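Long-range contacts in ethylbenzene dehydrogenase alpha-subunit (Aromatoleum aromaticum, PDB 2IVF), which belongs to the molybdopterin oxidoreductase family and holds a molybdenum atom, two pterin guanine dinucleotides and an iron-sulfur cluster: residues V193-I198 with L605-P610; F633-R638 with L650-Y655. All blocks are in the same frame, centred on the assembly; numbering follows the deposited sequence.

Contact 1 of 2, residues V193-I198 with L605-P610. With MD1 (phosphoric acid 4-(2-amino-4-oxo-3,4,5,6,-tetrahydro-pteridin-6-yl)-2-hydroxy-3,4-dimercapto-but-3-en-yl ester guanylate ester), chain N.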
loop_
_atom_site.group_PDB
_atom_site.type_symbol
_atom_site.label_atom_id
_atom_site.label_comp_id
_atom_site.label_asym_id
_atom_site.label_seq_id
_atom_site.Cartn_x
_atom_site.Cartn_y
_atom_site.Cartn_z
ATOM N N VAL A 193 8.307 0.807 15.276
ATOM C CA VAL A 193 8.673 2.200 15.279
ATOM C C VAL A 193 7.543 3.036 14.671
ATOM O O VAL A 193 7.709 4.234 14.449
ATOM C CB VAL A 193 10.041 2.413 14.571
ATOM C CG1 VAL A 193 10.584 3.850 14.774
ATOM C CG2 VAL A 193 11.037 1.379 15.096
ATOM N N HIS A 194 6.386 2.425 14.441
ATOM C CA HIS A 194 5.351 3.109 13.669
ATOM C C HIS A 194 4.907 4.394 14.337
ATOM O O HIS A 194 4.454 5.305 13.664
ATOM C CB HIS A 194 4.107 2.270 13.509
ATOM C CG HIS A 194 4.373 0.864 13.115
ATOM N ND1 HIS A 194 5.044 0.532 11.958
ATOM C CD2 HIS A 194 4.055 -0.298 13.722
ATOM C CE1 HIS A 194 5.134 -0.785 11.878
ATOM N NE2 HIS A 194 4.523 -1.316 12.927
ATOM N N ALA A 195 4.927 4.403 15.667
ATOM C CA ALA A 195 4.454 5.530 16.473
ATOM C C ALA A 195 5.486 6.634 16.433
ATOM O O ALA A 195 5.232 7.724 16.923
ATOM C CB ALA A 195 4.237 5.085 17.926
ATOM N N GLY A 196 6.669 6.310 15.908
ATOM C CA GLY A 196 7.768 7.256 15.826
ATOM C C GLY A 196 8.998 6.758 16.564
ATOM O O GLY A 196 8.896 6.023 17.525
ATOM N N SER A 197 10.151 7.166 16.059
ATOM C CA SER A 197 11.449 6.898 16.678
ATOM C C SER A 197 11.465 7.350 18.119
ATOM O O SER A 197 12.073 6.685 18.959
ATOM C CB SER A 197 12.579 7.580 15.867
ATOM O OG SER A 197 12.418 8.968 15.845
ATOM N N ILE A 198 10.771 8.450 18.416
ATOM C CA ILE A 198 10.757 9.001 19.748
ATOM C C ILE A 198 9.860 8.135 20.624
ATOM O O ILE A 198 10.211 7.820 21.729
ATOM C CB ILE A 198 10.273 10.469 19.750
ATOM C CG1 ILE A 198 11.195 11.387 18.915
ATOM C CG2 ILE A 198 10.150 11.019 21.185
ATOM C CD1 ILE A 198 10.585 12.749 18.579
ATOM N N LEU A 605 1.130 -2.531 25.010
ATOM C CA LEU A 605 0.970 -2.504 23.546
ATOM C C LEU A 605 1.379 -1.129 23.056
ATOM O O LEU A 605 0.775 -0.114 23.437
ATOM C CB LEU A 605 -0.481 -2.779 23.162
ATOM C CG LEU A 605 -1.050 -4.172 23.394
ATOM C CD1 LEU A 605 -2.575 -4.115 23.492
ATOM C CD2 LEU A 605 -0.605 -5.060 22.238
ATOM N N LEU A 606 2.428 -1.087 22.243
ATOM C CA LEU A 606 2.930 0.133 21.643
ATOM C C LEU A 606 3.496 -0.268 20.292
ATOM O O LEU A 606 4.379 -1.149 20.226
ATOM C CB LEU A 606 4.025 0.749 22.500
ATOM C CG LEU A 606 4.798 1.900 21.837
ATOM C CD1 LEU A 606 3.895 3.142 21.566
ATOM C CD2 LEU A 606 6.005 2.243 22.755
ATOM N N SER A 607 2.940 0.294 19.232
ATOM C CA SER A 607 3.346 -0.048 17.861
ATOM C C SER A 607 3.453 -1.580 17.656
ATOM O O SER A 607 4.389 -2.107 17.028
ATOM C CB SER A 607 4.641 0.669 17.484
ATOM O OG SER A 607 4.519 2.055 17.772
ATOM N N GLN A 608 2.428 -2.270 18.144
ATOM C CA GLN A 608 2.392 -3.701 18.057
ATOM C C GLN A 608 0.961 -4.171 18.224
ATOM O O GLN A 608 0.190 -3.589 18.991
ATOM C CB GLN A 608 3.283 -4.289 19.141
ATOM C CG GLN A 608 3.619 -5.752 18.932
ATOM C CD GLN A 608 2.907 -6.732 19.857
ATOM O OE1 GLN A 608 2.675 -7.883 19.440
ATOM N NE2 GLN A 608 2.573 -6.310 21.127
ATOM N N ASN A 609 0.623 -5.258 17.528
ATOM C CA ASN A 609 -0.771 -5.712 17.411
ATOM C C ASN A 609 -0.732 -7.237 17.374
ATOM O O ASN A 609 -0.814 -7.800 16.324
ATOM C CB ASN A 609 -1.306 -5.086 16.097
ATOM C CG ASN A 609 -2.794 -5.287 15.848
ATOM O OD1 ASN A 609 -3.551 -5.715 16.713
ATOM N ND2 ASN A 609 -3.219 -4.959 14.651
ATOM N N PRO A 610 -0.528 -7.903 18.525
ATOM C CA PRO A 610 -0.247 -9.353 18.529
ATOM C C PRO A 610 -1.352 -10.205 17.946
ATOM O O PRO A 610 -1.092 -11.287 17.421
ATOM C CB PRO A 610 -0.045 -9.694 20.023
ATOM C CG PRO A 610 -0.684 -8.606 20.795
ATOM C CD PRO A 610 -0.557 -7.355 19.893
HETATM P PB MD1 N . 2.676 -4.556 13.942
HETATM O O3B MD1 N . 1.656 -3.765 13.028
HETATM O O1B MD1 N . 3.807 -3.636 14.229
HETATM O O2B MD1 N . 2.006 -5.349 14.997
HETATM O O3A MD1 N . 3.217 -5.641 12.920
HETATM C C10 MD1 N . 4.369 -5.419 12.078
HETATM C C11 MD1 N . 4.393 -6.633 11.162
HETATM O O11 MD1 N . 3.353 -6.338 10.169
HETATM C C12 MD1 N . 5.717 -6.727 10.452
HETATM S S12 MD1 N . 6.797 -5.403 10.376
HETATM C C13 MD1 N . 6.081 -7.862 9.774
HETATM S S13 MD1 N . 7.533 -7.980 8.923
HETATM C C14 MD1 N . 5.244 -9.085 9.757
HETATM N N15 MD1 N . 4.765 -9.565 8.506
HETATM C C16 MD1 N . 3.883 -10.612 8.435
HETATM C C15 MD1 N . 3.566 -11.091 7.177
HETATM O O14 MD1 N . 4.074 -10.595 6.135
HETATM N N17 MD1 N . 2.628 -12.072 7.161
HETATM C C17 MD1 N . 2.091 -12.600 8.336
HETATM N N16 MD1 N . 1.203 -13.574 8.198
HETATM N N18 MD1 N . 2.460 -12.141 9.542
HETATM C C20 MD1 N . 3.345 -11.169 9.597
HETATM N N8 MD1 N . 3.761 -10.735 10.815
HETATM C C7 MD1 N . 4.660 -9.635 11.035
HETATM P PA MD1 N . 0.165 -3.207 13.269
HETATM O O1A MD1 N . 0.009 -2.094 12.285
HETATM O O2A MD1 N . -0.770 -4.348 13.155
HETATM O "O5'" MD1 N . 0.124 -2.651 14.747
HETATM C "C5'" MD1 N . 0.842 -1.446 14.987
HETATM C "C4'" MD1 N . -0.026 -0.485 15.689
HETATM O "O4'" MD1 N . 0.747 0.709 15.713
HETATM C "C1'" MD1 N . -0.222 1.758 15.715
HETATM N N9 MD1 N . 0.306 3.073 15.329
HETATM C C4 MD1 N . 0.536 4.045 16.200
HETATM N N3 MD1 N . 0.380 4.053 17.545
HETATM C C2 MD1 N . 0.686 5.144 18.248
HETATM N N2 MD1 N . 0.548 5.158 19.600
HETATM N N1 MD1 N . 1.080 6.273 17.557
HETATM C C6 MD1 N . 1.257 6.334 16.196
HETATM O O6 MD1 N . 1.681 7.371 15.687
HETATM C C5 MD1 N . 0.981 5.162 15.474
HETATM N N7 MD1 N . 0.999 4.827 14.189
HETATM C C8 MD1 N . 0.598 3.555 14.117
HETATM C "C2'" MD1 N . -1.272 1.315 14.700
HETATM O "O2'" MD1 N . -2.573 1.916 14.909
HETATM C "C3'" MD1 N . -1.268 -0.215 14.832
HETATM O "O3'" MD1 N . -2.452 -0.706 15.514
#

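Contact 2 of 2, residues F633-R638 with L650-Y655. With MD1 (phosphoric acid 4-(2-amino-4-oxo-3,4,5,6,-tetrahydro-pteridin-6-yl)-2-hydroxy-3,4-dimercapto-but-3-en-yl ester guanylate ester), chain N.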
loop_
_atom_site.group_PDB
_atom_site.type_symbol
_atom_site.label_atom_id
_atom_site.label_comp_id
_atom_site.label_asym_id
_atom_site.label_seq_id
_atom_site.Cartn_x
_atom_site.Cartn_y
_atom_site.Cartn_z
ATOM N N PHE A 633 -2.351 -2.649 28.615
ATOM C CA PHE A 633 -2.623 -1.276 28.227
ATOM C C PHE A 633 -1.979 -0.970 26.901
ATOM O O PHE A 633 -0.926 -1.520 26.545
ATOM C CB PHE A 633 -2.229 -0.279 29.315
ATOM C CG PHE A 633 -0.724 -0.159 29.552
ATOM C CD1 PHE A 633 -0.050 -1.109 30.293
ATOM C CD2 PHE A 633 0.000 0.912 29.040
ATOM C CE1 PHE A 633 1.314 -0.971 30.562
ATOM C CE2 PHE A 633 1.377 1.012 29.274
ATOM C CZ PHE A 633 2.018 0.078 30.032
ATOM N N ALA A 634 -2.651 -0.111 26.153
ATOM C CA ALA A 634 -2.250 0.215 24.818
ATOM C C ALA A 634 -2.036 1.706 24.707
ATOM O O ALA A 634 -2.832 2.499 25.244
ATOM C CB ALA A 634 -3.288 -0.212 23.841
ATOM N N LEU A 635 -0.969 2.061 23.994
ATOM C CA LEU A 635 -0.720 3.417 23.566
ATOM C C LEU A 635 -0.996 3.432 22.089
ATOM O O LEU A 635 -0.154 3.003 21.291
ATOM C CB LEU A 635 0.705 3.839 23.833
ATOM C CG LEU A 635 0.993 4.314 25.240
ATOM C CD1 LEU A 635 1.031 3.128 26.138
ATOM C CD2 LEU A 635 2.334 5.101 25.281
ATOM N N GLU A 636 -2.193 3.899 21.745
ATOM C CA GLU A 636 -2.693 3.796 20.392
ATOM C C GLU A 636 -3.275 5.068 19.843
ATOM O O GLU A 636 -3.813 5.927 20.560
ATOM C CB GLU A 636 -3.764 2.685 20.339
ATOM C CG GLU A 636 -3.289 1.341 19.828
ATOM C CD GLU A 636 -2.890 1.279 18.385
ATOM O OE1 GLU A 636 -2.962 2.296 17.624
ATOM O OE2 GLU A 636 -2.494 0.157 17.994
ATOM N N THR A 637 -3.192 5.178 18.534
ATOM C CA THR A 637 -3.922 6.170 17.786
ATOM C C THR A 637 -5.217 5.590 17.266
ATOM O O THR A 637 -6.144 6.324 16.917
ATOM C CB THR A 637 -3.116 6.619 16.568
ATOM O OG1 THR A 637 -2.725 5.460 15.834
ATOM C CG2 THR A 637 -1.874 7.387 17.017
ATOM N N ARG A 638 -5.279 4.266 17.231
ATOM C CA ARG A 638 -6.269 3.570 16.470
ATOM C C ARG A 638 -6.790 2.367 17.291
ATOM O O ARG A 638 -6.063 1.785 18.114
ATOM C CB ARG A 638 -5.577 3.147 15.168
ATOM C CG ARG A 638 -6.353 2.388 14.147
ATOM C CD ARG A 638 -5.399 1.828 13.062
ATOM N NE ARG A 638 -4.753 0.641 13.594
ATOM C CZ ARG A 638 -5.241 -0.593 13.495
ATOM N NH1 ARG A 638 -6.384 -0.848 12.856
ATOM N NH2 ARG A 638 -4.599 -1.566 14.074
ATOM N N LEU A 650 -4.781 4.301 25.843
ATOM C CA LEU A 650 -4.321 5.675 26.025
ATOM C C LEU A 650 -4.205 6.320 24.655
ATOM O O LEU A 650 -3.496 5.778 23.781
ATOM C CB LEU A 650 -2.952 5.665 26.652
ATOM C CG LEU A 650 -2.872 5.057 28.042
ATOM C CD1 LEU A 650 -1.447 5.121 28.505
ATOM C CD2 LEU A 650 -3.819 5.763 29.007
ATOM N N PRO A 651 -4.905 7.430 24.422
ATOM C CA PRO A 651 -4.898 7.971 23.042
ATOM C C PRO A 651 -3.635 8.755 22.685
ATOM O O PRO A 651 -3.216 9.582 23.454
ATOM C CB PRO A 651 -6.082 8.928 23.032
ATOM C CG PRO A 651 -6.151 9.453 24.432
ATOM C CD PRO A 651 -5.749 8.225 25.308
ATOM N N CYS A 652 -3.099 8.537 21.479
ATOM C CA CYS A 652 -1.869 9.159 21.055
ATOM C C CYS A 652 -2.007 10.036 19.822
ATOM O O CYS A 652 -2.915 9.903 18.986
ATOM C CB CYS A 652 -0.795 8.100 20.798
ATOM S SG CYS A 652 -0.427 7.207 22.293
ATOM N N ALA A 653 -1.075 10.969 19.761
ATOM C CA ALA A 653 -0.962 11.879 18.660
ATOM C C ALA A 653 -0.478 11.065 17.457
ATOM O O ALA A 653 0.293 10.124 17.615
ATOM C CB ALA A 653 0.022 12.995 19.038
ATOM N N TRP A 654 -0.941 11.389 16.251
ATOM C CA TRP A 654 -0.555 10.617 15.073
ATOM C C TRP A 654 0.398 11.449 14.186
ATOM O O TRP A 654 0.921 12.477 14.597
ATOM C CB TRP A 654 -1.825 10.208 14.293
ATOM C CG TRP A 654 -1.820 8.830 13.740
ATOM C CD1 TRP A 654 -0.744 8.007 13.574
ATOM C CD2 TRP A 654 -2.955 8.096 13.270
ATOM N NE1 TRP A 654 -1.132 6.816 13.061
ATOM C CE2 TRP A 654 -2.492 6.828 12.883
ATOM C CE3 TRP A 654 -4.329 8.383 13.164
ATOM C CZ2 TRP A 654 -3.334 5.851 12.357
ATOM C CZ3 TRP A 654 -5.178 7.406 12.632
ATOM C CH2 TRP A 654 -4.676 6.154 12.256
ATOM N N TYR A 655 0.592 11.025 12.946
ATOM C CA TYR A 655 1.545 11.714 12.062
ATOM C C TYR A 655 0.992 13.092 11.756
ATOM O O TYR A 655 -0.230 13.278 11.603
ATOM C CB TYR A 655 1.860 10.925 10.771
ATOM C CG TYR A 655 1.966 9.438 11.009
ATOM C CD1 TYR A 655 2.475 8.921 12.210
ATOM C CD2 TYR A 655 1.505 8.542 10.059
ATOM C CE1 TYR A 655 2.536 7.572 12.426
ATOM C CE2 TYR A 655 1.558 7.198 10.274
ATOM C CZ TYR A 655 2.054 6.723 11.439
ATOM O OH TYR A 655 2.051 5.406 11.610
HETATM P PB MD1 N . 2.676 -4.556 13.942
HETATM O O3B MD1 N . 1.656 -3.765 13.028
HETATM O O1B MD1 N . 3.807 -3.636 14.229
HETATM O O2B MD1 N . 2.006 -5.349 14.997
HETATM O O3A MD1 N . 3.217 -5.641 12.920
HETATM C C10 MD1 N . 4.369 -5.419 12.078
HETATM C C11 MD1 N . 4.393 -6.633 11.162
HETATM O O11 MD1 N . 3.353 -6.338 10.169
HETATM C C12 MD1 N . 5.717 -6.727 10.452
HETATM S S12 MD1 N . 6.797 -5.403 10.376
HETATM C C13 MD1 N . 6.081 -7.862 9.774
HETATM S S13 MD1 N . 7.533 -7.980 8.923
HETATM C C14 MD1 N . 5.244 -9.085 9.757
HETATM N N15 MD1 N . 4.765 -9.565 8.506
HETATM C C16 MD1 N . 3.883 -10.612 8.435
HETATM C C15 MD1 N . 3.566 -11.091 7.177
HETATM O O14 MD1 N . 4.074 -10.595 6.135
HETATM N N17 MD1 N . 2.628 -12.072 7.161
HETATM C C17 MD1 N . 2.091 -12.600 8.336
HETATM N N16 MD1 N . 1.203 -13.574 8.198
HETATM N N18 MD1 N . 2.460 -12.141 9.542
HETATM C C20 MD1 N . 3.345 -11.169 9.597
HETATM N N8 MD1 N . 3.761 -10.735 10.815
HETATM C C7 MD1 N . 4.660 -9.635 11.035
HETATM P PA MD1 N . 0.165 -3.207 13.269
HETATM O O1A MD1 N . 0.009 -2.094 12.285
HETATM O O2A MD1 N . -0.770 -4.348 13.155
HETATM O "O5'" MD1 N . 0.124 -2.651 14.747
HETATM C "C5'" MD1 N . 0.842 -1.446 14.987
HETATM C "C4'" MD1 N . -0.026 -0.485 15.689
HETATM O "O4'" MD1 N . 0.747 0.709 15.713
HETATM C "C1'" MD1 N . -0.222 1.758 15.715
HETATM N N9 MD1 N . 0.306 3.073 15.329
HETATM C C4 MD1 N . 0.536 4.045 16.200
HETATM N N3 MD1 N . 0.380 4.053 17.545
HETATM C C2 MD1 N . 0.686 5.144 18.248
HETATM N N2 MD1 N . 0.548 5.158 19.600
HETATM N N1 MD1 N . 1.080 6.273 17.557
HETATM C C6 MD1 N . 1.257 6.334 16.196
HETATM O O6 MD1 N . 1.681 7.371 15.687
HETATM C C5 MD1 N . 0.981 5.162 15.474
HETATM N N7 MD1 N . 0.999 4.827 14.189
HETATM C C8 MD1 N . 0.598 3.555 14.117
HETATM C "C2'" MD1 N . -1.272 1.315 14.700
HETATM O "O2'" MD1 N . -2.573 1.916 14.909
HETATM C "C3'" MD1 N . -1.268 -0.215 14.832
HETATM O "O3'" MD1 N . -2.452 -0.706 15.514
#

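Contact 1 of 2, residues V193-I198 with L605-P610
The imidazole ring of H194 meets S607 and the cofactor MD1. O1B of MD1 lies at the ring edge, near its plane, where NE2 donates a hydrogen bond of 2.8 Å at 148°. The neighbouring ring carbon CD2 of H194 stands 3.9 Å from S607 CB, and S607 O approaches the ring obliquely. ND1 is hydrogen-bonded to the backbone N of I85, which fixes the ring's rotation and keeps NE2 on the phosphate. The second flat group is the guanine of MD1: A195 lies over one of its faces, CA 3.3 Å above C6, which suits its small methyl side chain. S607 lies just past strand 602-606, with backbone angles in the left-handed region, and the nucleotide sits at the C-terminal end of the sheet's parallel strands, as in Rossmann-like folds. S607 OG, anti to its own carbonyl carbon (chi1 -51°), accepts a bent bond from A195 N, 3.2 Å long at 137°. A195 belongs to a type I turn, V193 to G196, closed by G196 N to V193 O at 2.7 Å; the positive phi of G196 favours glycine just before helix 197-210. N609 ND2 donates to MD1 O2A at 2.9 Å.

Contact 2 of 2, residues F633-R638 with L650-Y655
Parallel strands 631-636 and 648-651 run to the C-terminal end of the parallel strands of a Rossmann-like sheet, where E636 takes the ribose of MD1, as an acidic residue at a strand end often does in such nucleotide sites. L650 N donates to A634 O, L650 O accepts from E636 N, and C652 N reaches E636 O at 2.9 Å. E636 is bent at chi2 (-67°), which brings its carboxylate to the sugar: OE1 accepts from O2' of MD1 at 2.8 Å and OE2 from O3' at 2.6 Å. R638 adds its guanidinium edge, NE donating to O2' at 2.8 Å and NH2 to O3' of MD1 at 2.7 Å and 167°, so each hydroxyl donates to a carboxylate oxygen and accepts from the guanidinium. L635 O accepts from N2 of the MD1 guanine at 2.8 Å. T637 crosses W654 at about a right angle, its CB 3.7 Å from the centroid of the five-membered ring in a CH-pi contact and its OG1 over the same face. A branched residue can thus cover the indole with CB and OG1 while CG2 turns to the guanine. On the strands leading up to the site, F633, L635 and L650 pack on helix 687-704, F633 and L650 also on helix 163-181, and strand 602-606 pairs with 631-636 on the side away from 648-651.

Contacts 1 and 2, with centres 9 Å apart, join through neighbouring strands of one sheet: L605 N lies 2.8 Å from F633 O and L605 O 2.8 Å from L635 N, both probable hydrogen bonds. Together they line the nucleotide end of MD1, from guanine to phosphates. The guanine is sandwiched, with A195 of contact 1 on one face and, on the opposite face, T637 CG2 of contact 2, 3.2 Å from N1. Contact 1 also holds the phosphates, contact 2 the ribose. Y655 OH is hydrogen-bonded to H194 O, and D922 serves both N609 ND2 and R638 NH2. The H194 side chain of contact 1 is about 7 Å from the molybdenum atom.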